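Local coordinates for Cif-like 1 (Burkholderia cenocepacia, PDB 7JQY), which probably hydrolyses epoxides as a Cif-like member of the alpha/beta hydrolase fold and is built as an octamer, at residues H118-S123 / K142-D147; P249-A254 / R296-F301. The protein carries 1 engineered substitution. All coordinates share one frame; numbering follows the deposited sequence.

Contact 1. Residues H118-S123 / K142-D147; sequences HLVGRS and KLAMLD. Engineered in segment 118-123: Ser123 (natural residue Asp).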
loop_
_atom_site.group_PDB
_atom_site.type_symbol
_atom_site.label_atom_id
_atom_site.label_comp_id
_atom_site.label_asym_id
_atom_site.label_seq_id
_atom_site.Cartn_x
_atom_site.Cartn_y
_atom_site.Cartn_z
ATOM N N HIS B 118 -10.513 44.131 16.429
ATOM C CA HIS B 118 -9.443 44.289 15.453
ATOM C C HIS B 118 -9.326 42.970 14.702
ATOM O O HIS B 118 -9.559 41.898 15.273
ATOM C CB HIS B 118 -8.121 44.632 16.134
ATOM C CG HIS B 118 -8.184 45.862 16.985
ATOM N ND1 HIS B 118 -7.985 47.131 16.481
ATOM C CD2 HIS B 118 -8.441 46.021 18.305
ATOM C CE1 HIS B 118 -8.103 48.015 17.456
ATOM N NE2 HIS B 118 -8.378 47.367 18.574
ATOM N N LEU B 119 -9.003 43.047 13.416
ATOM C CA LEU B 119 -9.111 41.891 12.537
ATOM C C LEU B 119 -7.838 41.742 11.716
ATOM O O LEU B 119 -7.434 42.679 11.016
ATOM C CB LEU B 119 -10.340 42.014 11.630
ATOM C CG LEU B 119 -10.803 40.767 10.884
ATOM C CD1 LEU B 119 -10.890 39.568 11.820
ATOM C CD2 LEU B 119 -12.133 41.031 10.186
ATOM N N VAL B 120 -7.228 40.557 11.783
ATOM C CA VAL B 120 -6.008 40.220 11.059
ATOM C C VAL B 120 -6.254 38.963 10.234
ATOM O O VAL B 120 -6.746 37.958 10.761
ATOM C CB VAL B 120 -4.828 39.987 12.020
ATOM C CG1 VAL B 120 -3.525 39.806 11.225
ATOM C CG2 VAL B 120 -4.729 41.114 13.036
ATOM N N GLY B 121 -5.903 39.007 8.957
ATOM C CA GLY B 121 -6.086 37.863 8.085
ATOM C C GLY B 121 -4.950 37.726 7.095
ATOM O O GLY B 121 -4.276 38.702 6.749
ATOM N N ARG B 122 -4.738 36.488 6.644
ATOM C CA ARG B 122 -3.790 36.181 5.577
ATOM C C ARG B 122 -4.362 35.065 4.714
ATOM O O ARG B 122 -5.210 34.283 5.157
ATOM C CB ARG B 122 -2.400 35.789 6.122
ATOM C CG ARG B 122 -2.278 34.365 6.663
ATOM C CD ARG B 122 -0.812 33.970 6.863
ATOM N NE ARG B 122 -0.063 34.045 5.614
ATOM C CZ ARG B 122 -0.147 33.147 4.637
ATOM N NH1 ARG B 122 -0.951 32.093 4.761
ATOM N NH2 ARG B 122 0.562 33.306 3.529
ATOM N N SER B 123 -3.883 34.989 3.468
ATOM C CA SER B 123 -4.339 33.976 2.499
ATOM C C SER B 123 -5.867 33.966 2.463
ATOM O O SER B 123 -6.475 35.046 2.388
ATOM C CB SER B 123 -3.696 32.639 2.880
ATOM O OG SER B 123 -4.311 31.551 2.200
ATOM N N LYS B 142 -10.171 48.145 13.178
ATOM C CA LYS B 142 -9.016 48.199 12.293
ATOM C C LYS B 142 -8.856 46.840 11.626
ATOM O O LYS B 142 -9.250 45.808 12.181
ATOM C CB LYS B 142 -7.732 48.577 13.045
ATOM C CG LYS B 142 -7.666 50.032 13.475
ATOM C CD LYS B 142 -6.478 50.283 14.384
ATOM C CE LYS B 142 -6.458 51.719 14.874
ATOM N NZ LYS B 142 -5.541 51.899 16.035
ATOM N N LEU B 143 -8.278 46.850 10.430
ATOM C CA LEU B 143 -8.126 45.651 9.615
ATOM C C LEU B 143 -6.698 45.579 9.092
ATOM O O LEU B 143 -6.183 46.565 8.553
ATOM C CB LEU B 143 -9.127 45.663 8.454
ATOM C CG LEU B 143 -8.977 44.586 7.387
ATOM C CD1 LEU B 143 -9.334 43.222 7.962
ATOM C CD2 LEU B 143 -9.832 44.917 6.171
ATOM N N ALA B 144 -6.047 44.429 9.285
ATOM C CA ALA B 144 -4.688 44.191 8.805
ATOM C C ALA B 144 -4.711 43.075 7.772
ATOM O O ALA B 144 -5.254 41.994 8.032
ATOM C CB ALA B 144 -3.737 43.837 9.948
ATOM N N MET B 145 -4.112 43.333 6.610
ATOM C CA MET B 145 -4.186 42.432 5.465
ATOM C C MET B 145 -2.788 41.940 5.110
ATOM O O MET B 145 -1.911 42.746 4.773
ATOM C CB MET B 145 -4.835 43.145 4.277
ATOM C CG MET B 145 -6.253 43.645 4.585
ATOM S SD MET B 145 -7.061 44.418 3.170
ATOM C CE MET B 145 -8.020 43.035 2.561
ATOM N N LEU B 146 -2.590 40.619 5.135
ATOM C CA LEU B 146 -1.259 40.029 5.018
ATOM C C LEU B 146 -1.138 39.143 3.785
ATOM O O LEU B 146 -2.025 38.327 3.505
ATOM C CB LEU B 146 -0.905 39.191 6.253
ATOM C CG LEU B 146 -1.052 39.739 7.676
ATOM C CD1 LEU B 146 -0.372 38.780 8.659
ATOM C CD2 LEU B 146 -0.481 41.133 7.809
ATOM N N ASP B 147 -0.030 39.315 3.063
ATOM C CA ASP B 147 0.578 38.304 2.198
ATOM C C ASP B 147 -0.095 38.054 0.850
ATOM O O ASP B 147 0.604 37.807 -0.140
ATOM C CB ASP B 147 0.684 36.978 2.970
ATOM C CG ASP B 147 1.620 37.083 4.161
ATOM O OD1 ASP B 147 2.606 37.836 4.066
ATOM O OD2 ASP B 147 1.370 36.430 5.203
#

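Contact 2. Residues P249-A254 / R296-F301; sequences PVLALA and RQLLDF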
loop_
_atom_site.group_PDB
_atom_site.type_symbol
_atom_site.label_atom_id
_atom_site.label_comp_id
_atom_site.label_asym_id
_atom_site.label_seq_id
_atom_site.Cartn_x
_atom_site.Cartn_y
_atom_site.Cartn_z
ATOM N N PRO B 249 -9.291 52.269 9.361
ATOM C CA PRO B 249 -7.870 52.180 8.999
ATOM C C PRO B 249 -7.467 50.755 8.645
ATOM O O PRO B 249 -7.894 49.786 9.280
ATOM C CB PRO B 249 -7.147 52.669 10.260
ATOM C CG PRO B 249 -8.151 53.485 10.990
ATOM C CD PRO B 249 -9.484 52.854 10.701
ATOM N N VAL B 250 -6.626 50.642 7.620
ATOM C CA VAL B 250 -6.205 49.361 7.073
ATOM C C VAL B 250 -4.689 49.340 6.983
ATOM O O VAL B 250 -4.067 50.336 6.594
ATOM C CB VAL B 250 -6.830 49.102 5.688
ATOM C CG1 VAL B 250 -6.256 47.831 5.073
ATOM C CG2 VAL B 250 -8.349 49.032 5.802
ATOM N N LEU B 251 -4.097 48.212 7.373
ATOM C CA LEU B 251 -2.662 47.970 7.286
ATOM C C LEU B 251 -2.426 46.808 6.334
ATOM O O LEU B 251 -3.121 45.788 6.424
ATOM C CB LEU B 251 -2.068 47.664 8.665
ATOM C CG LEU B 251 -0.621 47.164 8.737
ATOM C CD1 LEU B 251 0.357 48.270 8.395
ATOM C CD2 LEU B 251 -0.316 46.581 10.121
ATOM N N ALA B 252 -1.479 46.977 5.404
ATOM C CA ALA B 252 -1.131 45.960 4.416
ATOM C C ALA B 252 0.334 45.569 4.584
ATOM O O ALA B 252 1.212 46.442 4.601
ATOM C CB ALA B 252 -1.381 46.465 2.989
ATOM N N LEU B 253 0.600 44.262 4.696
ATOM C CA LEU B 253 1.951 43.752 4.925
ATOM C C LEU B 253 2.231 42.533 4.056
ATOM O O LEU B 253 1.342 41.712 3.823
ATOM C CB LEU B 253 2.167 43.370 6.391
ATOM C CG LEU B 253 1.928 44.432 7.458
ATOM C CD1 LEU B 253 1.928 43.784 8.843
ATOM C CD2 LEU B 253 2.977 45.519 7.372
ATOM N N ALA B 254 3.480 42.410 3.598
ATOM C CA ALA B 254 3.915 41.245 2.833
ATOM C C ALA B 254 5.436 41.204 2.807
ATOM O O ALA B 254 6.108 42.195 3.103
ATOM C CB ALA B 254 3.345 41.254 1.411
ATOM N N ARG B 296 5.530 43.725 15.609
ATOM C CA ARG B 296 5.855 45.143 15.727
ATOM C C ARG B 296 4.896 46.011 14.912
ATOM O O ARG B 296 4.486 47.084 15.354
ATOM C CB ARG B 296 7.299 45.401 15.291
ATOM C CG ARG B 296 7.722 46.858 15.387
ATOM C CD ARG B 296 7.540 47.392 16.799
ATOM N NE ARG B 296 7.874 48.810 16.896
ATOM C CZ ARG B 296 7.759 49.530 18.006
ATOM N NH1 ARG B 296 7.316 48.966 19.122
ATOM N NH2 ARG B 296 8.086 50.815 18.002
ATOM N N GLN B 297 4.547 45.535 13.721
ATOM C CA GLN B 297 3.647 46.243 12.833
ATOM C C GLN B 297 2.229 46.250 13.389
ATOM O O GLN B 297 1.562 47.289 13.377
ATOM C CB GLN B 297 3.711 45.591 11.459
ATOM C CG GLN B 297 4.985 45.975 10.713
ATOM C CD GLN B 297 4.946 47.423 10.299
ATOM O OE1 GLN B 297 3.869 48.011 10.200
ATOM N NE2 GLN B 297 6.106 48.004 10.028
ATOM N N LEU B 298 1.785 45.139 13.981
ATOM C CA LEU B 298 0.410 45.100 14.478
ATOM C C LEU B 298 0.219 45.981 15.711
ATOM O O LEU B 298 -0.753 46.746 15.791
ATOM C CB LEU B 298 0.008 43.661 14.800
ATOM C CG LEU B 298 -0.224 42.701 13.634
ATOM C CD1 LEU B 298 -0.480 41.287 14.150
ATOM C CD2 LEU B 298 -1.389 43.161 12.770
ATOM N N LEU B 299 1.163 45.938 16.652
ATOM C CA LEU B 299 1.016 46.734 17.865
ATOM C C LEU B 299 1.051 48.228 17.556
ATOM O O LEU B 299 0.259 48.995 18.121
ATOM C CB LEU B 299 2.083 46.342 18.892
ATOM C CG LEU B 299 1.775 44.972 19.523
ATOM C CD1 LEU B 299 2.870 44.479 20.454
ATOM C CD2 LEU B 299 0.435 45.017 20.245
ATOM N N ASP B 300 1.940 48.654 16.646
ATOM C CA ASP B 300 1.980 50.059 16.244
ATOM C C ASP B 300 0.679 50.481 15.584
ATOM O O ASP B 300 0.157 51.569 15.852
ATOM C CB ASP B 300 3.111 50.280 15.244
ATOM C CG ASP B 300 4.401 50.643 15.894
ATOM O OD1 ASP B 300 4.344 51.191 17.013
ATOM O OD2 ASP B 300 5.461 50.366 15.306
ATOM N N PHE B 301 0.118 49.603 14.758
ATOM C CA PHE B 301 -1.127 49.889 14.065
ATOM C C PHE B 301 -2.304 49.962 15.029
ATOM O O PHE B 301 -3.229 50.753 14.815
ATOM C CB PHE B 301 -1.343 48.818 12.998
ATOM C CG PHE B 301 -2.580 49.003 12.188
ATOM C CD1 PHE B 301 -2.895 50.238 11.654
ATOM C CD2 PHE B 301 -3.406 47.928 11.922
ATOM C CE1 PHE B 301 -4.023 50.398 10.887
ATOM C CE2 PHE B 301 -4.540 48.084 11.157
ATOM C CZ PHE B 301 -4.849 49.320 10.640
#

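Contact 1. Residues H118-S123 / K142-D147
Arg122 and Asp147 meet across the contact: Arg122 NE donates to Asp147 OD2 over 2.8 Å in a nearly straight salt bridge (N-H...O 168°). The acceptor lies at the guanidinium edge and is met on its anti side, with the two flat groups turned 49° apart. A bend at chi3 carries the arginine head to Asp147, while Gln59 OE1 and the His284 carbonyl hold NH1 and NH2, so all three nitrogens help fix its rotation. Behind this pair the strand axes run 4.8 Å apart. Four backbone bonds stitch them, the shortest from Ala144 N to Leu119 O at 2.8 Å. Packing is tight where Arg122 CB lies 3.7 Å from Leu146 CB. It is looser at Gly121-Met145 on the other face, where glycine brings no side chain: Met145 CB stays 5.1 Å from Gly121 O, and the methionine leans on Val126 of helix 124-135. Leu119 CB and Leu143 CD1 still meet on that face, at 4.0 Å. Both sides are buried. Engineered Ser123 (natural Asp) follows at the helix N-cap with phi 50°, a strained turn consistent with the nucleophile elbow of a beta-alpha-beta crossover in alpha/beta hydrolases.

Contact 2. Residues P249-A254 / R296-F301
Leu251 presses its CB onto a face of the Phe301 ring, a CH-pi contact 3.5 Å from CB to the ring centroid and 13° off the normal. The pair joins strand 250-255 of the central alpha/beta hydrolase sheet to helix 291-303, which covers one side of that sheet; the short segments run almost antiparallel (169°), their axes 10.1 Å apart. With CG of Phe301 anti to the backbone N (chi1 -179°), the ring extends from the helix toward the strand, its CZ reaching the Pro249-Leu251 backbone, and the two side chains slide past each other in opposite directions. Leu251 CD2 lies back toward the helix, 3.8 Å from Phe301 CB. At the ring's far end Pro249 O sits near its plane, 3.4 Å from Phe301 CZ, while Pro249 CB packs against CE1. One helical turn earlier, Gln297 CB meets Leu253 CD1 at 3.6 Å. A bend at chi2 then lays CG and the amide atoms CD and OE1 alongside Leu253 CD2, with OE1 also near Leu251 CD1.

In the second shell, the helical bond from Phe301 N to Gln297 O, 3.1 Å long, ties together the two main helix contributors. The strand is held by backbone bonds to Leu143 and Met145 on one neighbour and to Asp273 and Arg275 at the other. Phe301 also packs on Arg275, whose NH1 donates to Val250 O.

In the fold
Contacts 1 and 2 have centres about 8 Å apart and share the sheet, in which strands 140-146 and 250-255 are neighbours. A probable hydrogen bond from Met145 N to Leu251 O, 2.7 Å, joins the two directly. Helix 291-303 forms a second bridge: Lys142 NZ reaches Phe301 O at 2.9 Å, probably a hydrogen bond, and Leu298 packs on Val120 and Ala144. Phe301 CE2 also lies 3.4 Å from Leu143 O. Contact 1 is the more central: its centre lies about 7 Å from the centre of the chain, that of contact 2 about 15 Å. It alone carries the probable nucleophile elbow. Contact 1 is strand to strand within the sheet, and contact 2 packs helix 291-303 on the next strand.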